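PDB 5HGC: serpin from Taeniopygia guttata, which binds cortisol and, as a serpin-family member, may inhibit serine-type endopeptidases. Local coordinates for residues Glu218-Thr223 against Lys254-Lys259; Ala47-Gly52 against Met167-Phe172. All blocks are in the same frame, centred on the assembly; numbering follows the deposited sequence. Where two conformers were deposited one is given.

Contact 1 of 2, residues Glu218-Thr223 against Lys254-Lys259; sequences EELSCT and KETIQK. With HCY ((11alpha,14beta)-11,17,21-trihydroxypregn-4-ene-3,20-dione), chain B.
L220 and T256 meet tip to tip, with CD1 of L220 3.7 Å from CG2 of T256. Beside them K259 spans the gap to E219; the two side chains cross obliquely, and NZ of K259 lies 3.8 Å from CG of E219. The carboxylate of E219 is farther off, its OE2 standing 4.2 Å from NZ of K259, too far for a salt bridge.

OG1 of T256 is hydrogen-bonded to OD1 of D253, while the same chi1 (-54°) leaves CG2 anti to the backbone N and directed at L220. L220 also packs on Q247, L248 and T251 of helix 245-251. The turn carrying it joins strands 211-217 and 222-228, where S221 and C222 lie opposite D217 in a G1 beta bulge.

The helix turns another side to the steroid. CG2 of I257 is 3.7 Å from C19 of HCY, and OE1 of Q258 is 3.5 Å from C2 of HCY. NZ of K254 is held by E255 and D17.

Negative charge near K259 comes from poorly ordered E219 and from D217, a long, weak ion pair, so the attraction is probably modest: one methyl-methyl contact plus an electrostatic approach short of bonding.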
# COMPACT_ATOMS: atom_id res chain seq x y z
N GLU A 218 13.73 -22.19 4.29
CA GLU A 218 15.04 -22.24 4.95
C GLU A 218 15.91 -21.14 4.41
O GLU A 218 16.46 -20.37 5.21
CB GLU A 218 15.76 -23.60 4.85
CG GLU A 218 15.11 -24.75 5.60
CD GLU A 218 14.17 -25.54 4.71
OE1 GLU A 218 13.62 -24.94 3.76
OE2 GLU A 218 13.99 -26.76 4.95
N GLU A 219 16.01 -21.04 3.08
CA GLU A 219 16.73 -19.95 2.39
C GLU A 219 16.52 -18.61 3.10
O GLU A 219 17.50 -17.90 3.37
CB GLU A 219 16.27 -19.78 0.95
CG GLU A 219 16.19 -21.04 0.09
CD GLU A 219 16.54 -20.75 -1.36
OE1 GLU A 219 16.89 -19.58 -1.69
OE2 GLU A 219 16.49 -21.70 -2.19
N LEU A 220 15.26 -18.27 3.42
CA LEU A 220 15.03 -16.99 4.02
C LEU A 220 14.84 -16.98 5.52
O LEU A 220 14.87 -15.91 6.13
CB LEU A 220 13.95 -16.21 3.28
CG LEU A 220 14.27 -15.91 1.81
CD1 LEU A 220 13.14 -15.12 1.22
CD2 LEU A 220 15.55 -15.12 1.66
N SER A 221 14.67 -18.16 6.12
CA SER A 221 14.51 -18.28 7.60
C SER A 221 13.25 -17.58 8.10
O SER A 221 13.26 -16.86 9.14
CB SER A 221 15.76 -17.77 8.33
OG SER A 221 16.93 -18.03 7.57
N CYS A 222 12.16 -17.83 7.37
CA CYS A 222 10.88 -17.15 7.53
C CYS A 222 9.76 -18.12 7.68
O CYS A 222 9.62 -19.03 6.86
CB CYS A 222 10.52 -16.45 6.21
SG CYS A 222 11.41 -14.97 6.00
N THR A 223 8.88 -17.85 8.63
CA THR A 223 7.64 -18.57 8.68
C THR A 223 6.64 -17.70 7.96
O THR A 223 6.58 -16.54 8.21
CB THR A 223 7.25 -18.80 10.14
OG1 THR A 223 8.27 -19.59 10.75
CG2 THR A 223 5.95 -19.54 10.24
N LYS A 254 8.94 -10.18 -6.13
CA LYS A 254 7.74 -10.89 -6.48
C LYS A 254 7.93 -12.38 -6.74
O LYS A 254 6.96 -13.15 -6.73
CB LYS A 254 7.07 -10.23 -7.68
CG LYS A 254 7.85 -10.30 -8.96
CD LYS A 254 6.86 -10.38 -10.12
CE LYS A 254 7.39 -9.66 -11.35
NZ LYS A 254 8.84 -9.88 -11.65
N GLU A 255 9.17 -12.77 -6.99
CA GLU A 255 9.51 -14.16 -7.20
C GLU A 255 9.45 -14.88 -5.84
O GLU A 255 8.87 -15.97 -5.77
CB GLU A 255 10.89 -14.28 -7.86
CG GLU A 255 10.97 -13.93 -9.36
CD GLU A 255 10.85 -12.43 -9.74
OE1 GLU A 255 11.29 -11.47 -9.02
OE2 GLU A 255 10.30 -12.23 -10.83
N THR A 256 10.01 -14.26 -4.79
CA THR A 256 9.83 -14.75 -3.43
C THR A 256 8.34 -14.96 -3.08
O THR A 256 7.96 -16.00 -2.50
CB THR A 256 10.39 -13.75 -2.42
OG1 THR A 256 11.75 -13.46 -2.74
CG2 THR A 256 10.36 -14.32 -1.02
N ILE A 257 7.48 -13.98 -3.46
CA ILE A 257 6.04 -14.08 -3.20
C ILE A 257 5.45 -15.30 -3.92
O ILE A 257 4.72 -16.06 -3.30
CB ILE A 257 5.24 -12.78 -3.51
CG1 ILE A 257 5.78 -11.55 -2.74
CG2 ILE A 257 3.78 -13.00 -3.19
CD1 ILE A 257 5.81 -11.71 -1.22
N GLN A 258 5.80 -15.48 -5.20
CA GLN A 258 5.28 -16.57 -6.00
C GLN A 258 5.73 -17.94 -5.48
O GLN A 258 4.94 -18.88 -5.48
CB GLN A 258 5.67 -16.45 -7.48
CG GLN A 258 5.05 -17.56 -8.31
CD GLN A 258 4.58 -17.08 -9.66
OE1 GLN A 258 5.35 -16.44 -10.43
NE2 GLN A 258 3.31 -17.36 -9.97
N LYS A 259 6.99 -18.02 -5.05
CA LYS A 259 7.53 -19.18 -4.36
C LYS A 259 6.61 -19.50 -3.17
O LYS A 259 6.05 -20.64 -3.11
CB LYS A 259 8.96 -18.93 -3.87
CG LYS A 259 9.59 -20.14 -3.18
CD LYS A 259 11.08 -19.99 -2.93
CE LYS A 259 11.40 -19.51 -1.52
NZ LYS A 259 12.72 -20.10 -1.10
C1 HCY B . 2.88 -13.80 -9.09
C2 HCY B . 3.93 -13.30 -10.08
C3 HCY B . 3.74 -11.84 -10.42
C4 HCY B . 2.85 -10.98 -9.60
C5 HCY B . 2.49 -11.38 -8.38
C6 HCY B . 2.00 -10.35 -7.38
C7 HCY B . 0.70 -10.83 -6.70
C8 HCY B . 0.68 -12.30 -6.27
C9 HCY B . 1.14 -13.21 -7.43
C10 HCY B . 2.55 -12.84 -7.95
C12 HCY B . -0.49 -15.11 -6.59
C11 HCY B . 0.88 -14.74 -7.21
C13 HCY B . -0.85 -14.17 -5.39
C14 HCY B . -0.71 -12.72 -5.86
C15 HCY B . -1.52 -11.92 -4.88
C16 HCY B . -2.68 -12.82 -4.47
C17 HCY B . -2.35 -14.24 -4.99
C18 HCY B . -0.00 -14.45 -4.11
C19 HCY B . 3.68 -12.91 -6.90
C20 HCY B . -2.73 -15.34 -4.02
C21 HCY B . -3.21 -16.68 -4.53
O1 HCY B . 4.37 -11.36 -11.34
O2 HCY B . 1.92 -15.14 -6.31
O3 HCY B . -3.18 -14.52 -6.15
O4 HCY B . -2.65 -15.16 -2.82
O5 HCY B . -2.61 -17.61 -3.63

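Contact 2 of 2, residues Ala47-Gly52 against Met167-Phe172; sequences AMLALG and MLLASF
The hydroxyl OG of S171 is gripped by ND1 of H319 and, more weakly, by OG of S41, and so ties strand 167-176 to the early part of helix 39-52, whose later turn brings L49 against L169 and M167.

L49 does the touching for the helix, one branch for each partner. Its CD1 meets CD2 of L169 at 3.8 Å, the two leucines reaching toward each other tip to tip, and CG of L49 follows at 4.0 Å from the same CD2. The second branch, CD2 of L49, lies 4.2 Å from CE of M167; here the side chains run past one another in opposite directions. M167 is extended through its first two torsions and bends only at the last (chi3 66°), which swings the methyl across toward the leucine. All three side chains are apolar and buried, with V314 touching both L49 and M167 and I103 touching L169.

Behind it the strand is bonded on both edges: L168 and A170 pair through their backbones with F104 and A102, while M167 and L169 pair with S315, K316 and V318. L168 and F172 point to the other face, where helix 135-149 covers them. On the helix, M48 packs on F115 and Y123 of helix 113-123.

Strands 167-176 and 316-325 pair directly, consistent with a native-like sheet A without an inserted reactive-centre loop. Helix 39-52 under the strand, with the cluster of S41, S171 and H319, is consistent with the shutter region of the serpin fold, helix B under sheet A.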
# COMPACT_ATOMS: atom_id res chain seq x y z
N ALA A 47 0.67 7.14 -12.08
CA ALA A 47 0.24 6.83 -13.43
C ALA A 47 -0.71 7.94 -13.85
O ALA A 47 -0.64 8.44 -14.97
CB ALA A 47 -0.47 5.49 -13.47
N MET A 48 -1.54 8.37 -12.91
CA MET A 48 -2.43 9.48 -13.13
C MET A 48 -1.68 10.77 -13.52
O MET A 48 -2.08 11.43 -14.49
CB MET A 48 -3.27 9.63 -11.90
CG MET A 48 -4.39 10.61 -12.02
SD MET A 48 -4.20 11.67 -10.60
CE MET A 48 -3.12 12.88 -11.33
N LEU A 49 -0.58 11.12 -12.84
CA LEU A 49 0.26 12.22 -13.33
C LEU A 49 0.73 12.02 -14.74
O LEU A 49 0.79 12.97 -15.54
CB LEU A 49 1.49 12.47 -12.47
CG LEU A 49 1.26 13.23 -11.17
CD1 LEU A 49 2.65 13.52 -10.63
CD2 LEU A 49 0.51 14.54 -11.37
N ALA A 50 1.07 10.78 -15.07
CA ALA A 50 1.51 10.50 -16.43
C ALA A 50 0.48 10.95 -17.48
O ALA A 50 0.87 11.31 -18.60
CB ALA A 50 1.85 9.03 -16.60
N LEU A 51 -0.81 10.93 -17.14
CA LEU A 51 -1.84 11.41 -18.07
C LEU A 51 -1.49 12.78 -18.56
O LEU A 51 -1.60 13.05 -19.76
CB LEU A 51 -3.23 11.51 -17.44
CG LEU A 51 -4.03 10.23 -17.45
CD1 LEU A 51 -5.39 10.48 -16.81
CD2 LEU A 51 -4.15 9.78 -18.90
N GLY A 52 -1.05 13.62 -17.62
CA GLY A 52 -0.68 14.97 -17.94
C GLY A 52 0.76 15.25 -18.33
O GLY A 52 1.07 16.41 -18.60
N MET A 167 2.21 22.35 -6.53
CA MET A 167 1.24 21.23 -6.50
C MET A 167 1.61 20.20 -5.44
O MET A 167 2.77 19.76 -5.34
CB MET A 167 1.14 20.58 -7.89
CG MET A 167 0.41 19.26 -7.89
SD MET A 167 0.01 18.69 -9.54
CE MET A 167 1.63 18.38 -10.22
N LEU A 168 0.62 19.87 -4.63
CA LEU A 168 0.63 18.76 -3.72
C LEU A 168 -0.14 17.56 -4.34
O LEU A 168 -1.32 17.67 -4.64
CB LEU A 168 -0.04 19.20 -2.41
CG LEU A 168 -0.25 18.08 -1.38
CD1 LEU A 168 1.09 17.48 -0.92
CD2 LEU A 168 -1.05 18.51 -0.17
N LEU A 169 0.53 16.43 -4.55
CA LEU A 169 -0.18 15.17 -4.92
C LEU A 169 -0.41 14.40 -3.65
O LEU A 169 0.55 14.03 -2.98
CB LEU A 169 0.64 14.35 -5.90
CG LEU A 169 0.12 12.98 -6.36
CD1 LEU A 169 -1.21 13.03 -7.10
CD2 LEU A 169 1.20 12.39 -7.25
N ALA A 170 -1.66 14.20 -3.29
CA ALA A 170 -2.01 13.37 -2.13
C ALA A 170 -2.56 11.95 -2.54
O ALA A 170 -3.52 11.87 -3.33
CB ALA A 170 -3.03 14.09 -1.26
N SER A 171 -1.96 10.84 -2.03
CA SER A 171 -2.70 9.56 -2.03
C SER A 171 -2.86 9.03 -0.63
O SER A 171 -1.92 9.05 0.19
CB SER A 171 -2.17 8.49 -2.98
OG SER A 171 -0.92 8.06 -2.48
N PHE A 172 -4.07 8.56 -0.36
CA PHE A 172 -4.35 8.07 0.94
C PHE A 172 -5.34 6.93 0.85
O PHE A 172 -6.11 6.84 -0.09
CB PHE A 172 -4.83 9.19 1.85
CG PHE A 172 -5.94 10.00 1.25
CD1 PHE A 172 -5.68 10.98 0.25
CD2 PHE A 172 -7.26 9.83 1.70
CE1 PHE A 172 -6.73 11.73 -0.29
CE2 PHE A 172 -8.31 10.60 1.16
CZ PHE A 172 -8.05 11.54 0.17

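The two contacts lie on opposite sides of the chain's centre, about 33 Å apart between centres and about 17 Å between nearest atoms, and do not touch. Both segments of contact 2 precede those of contact 1 in the sequence. A path of paired strands nevertheless connects them: 167-176 pairs with 316-325, that with 265-283, and that with 211-217, which leads into the turn of contact 1. Each sits near a different bound molecule. Helix 254-263 of contact 1 contributes K254, I257 and Q258 to the steroid pocket, whereas in contact 2 L51 touches the amino sugar BDG, from which the side chain of L49 is about 11 Å away.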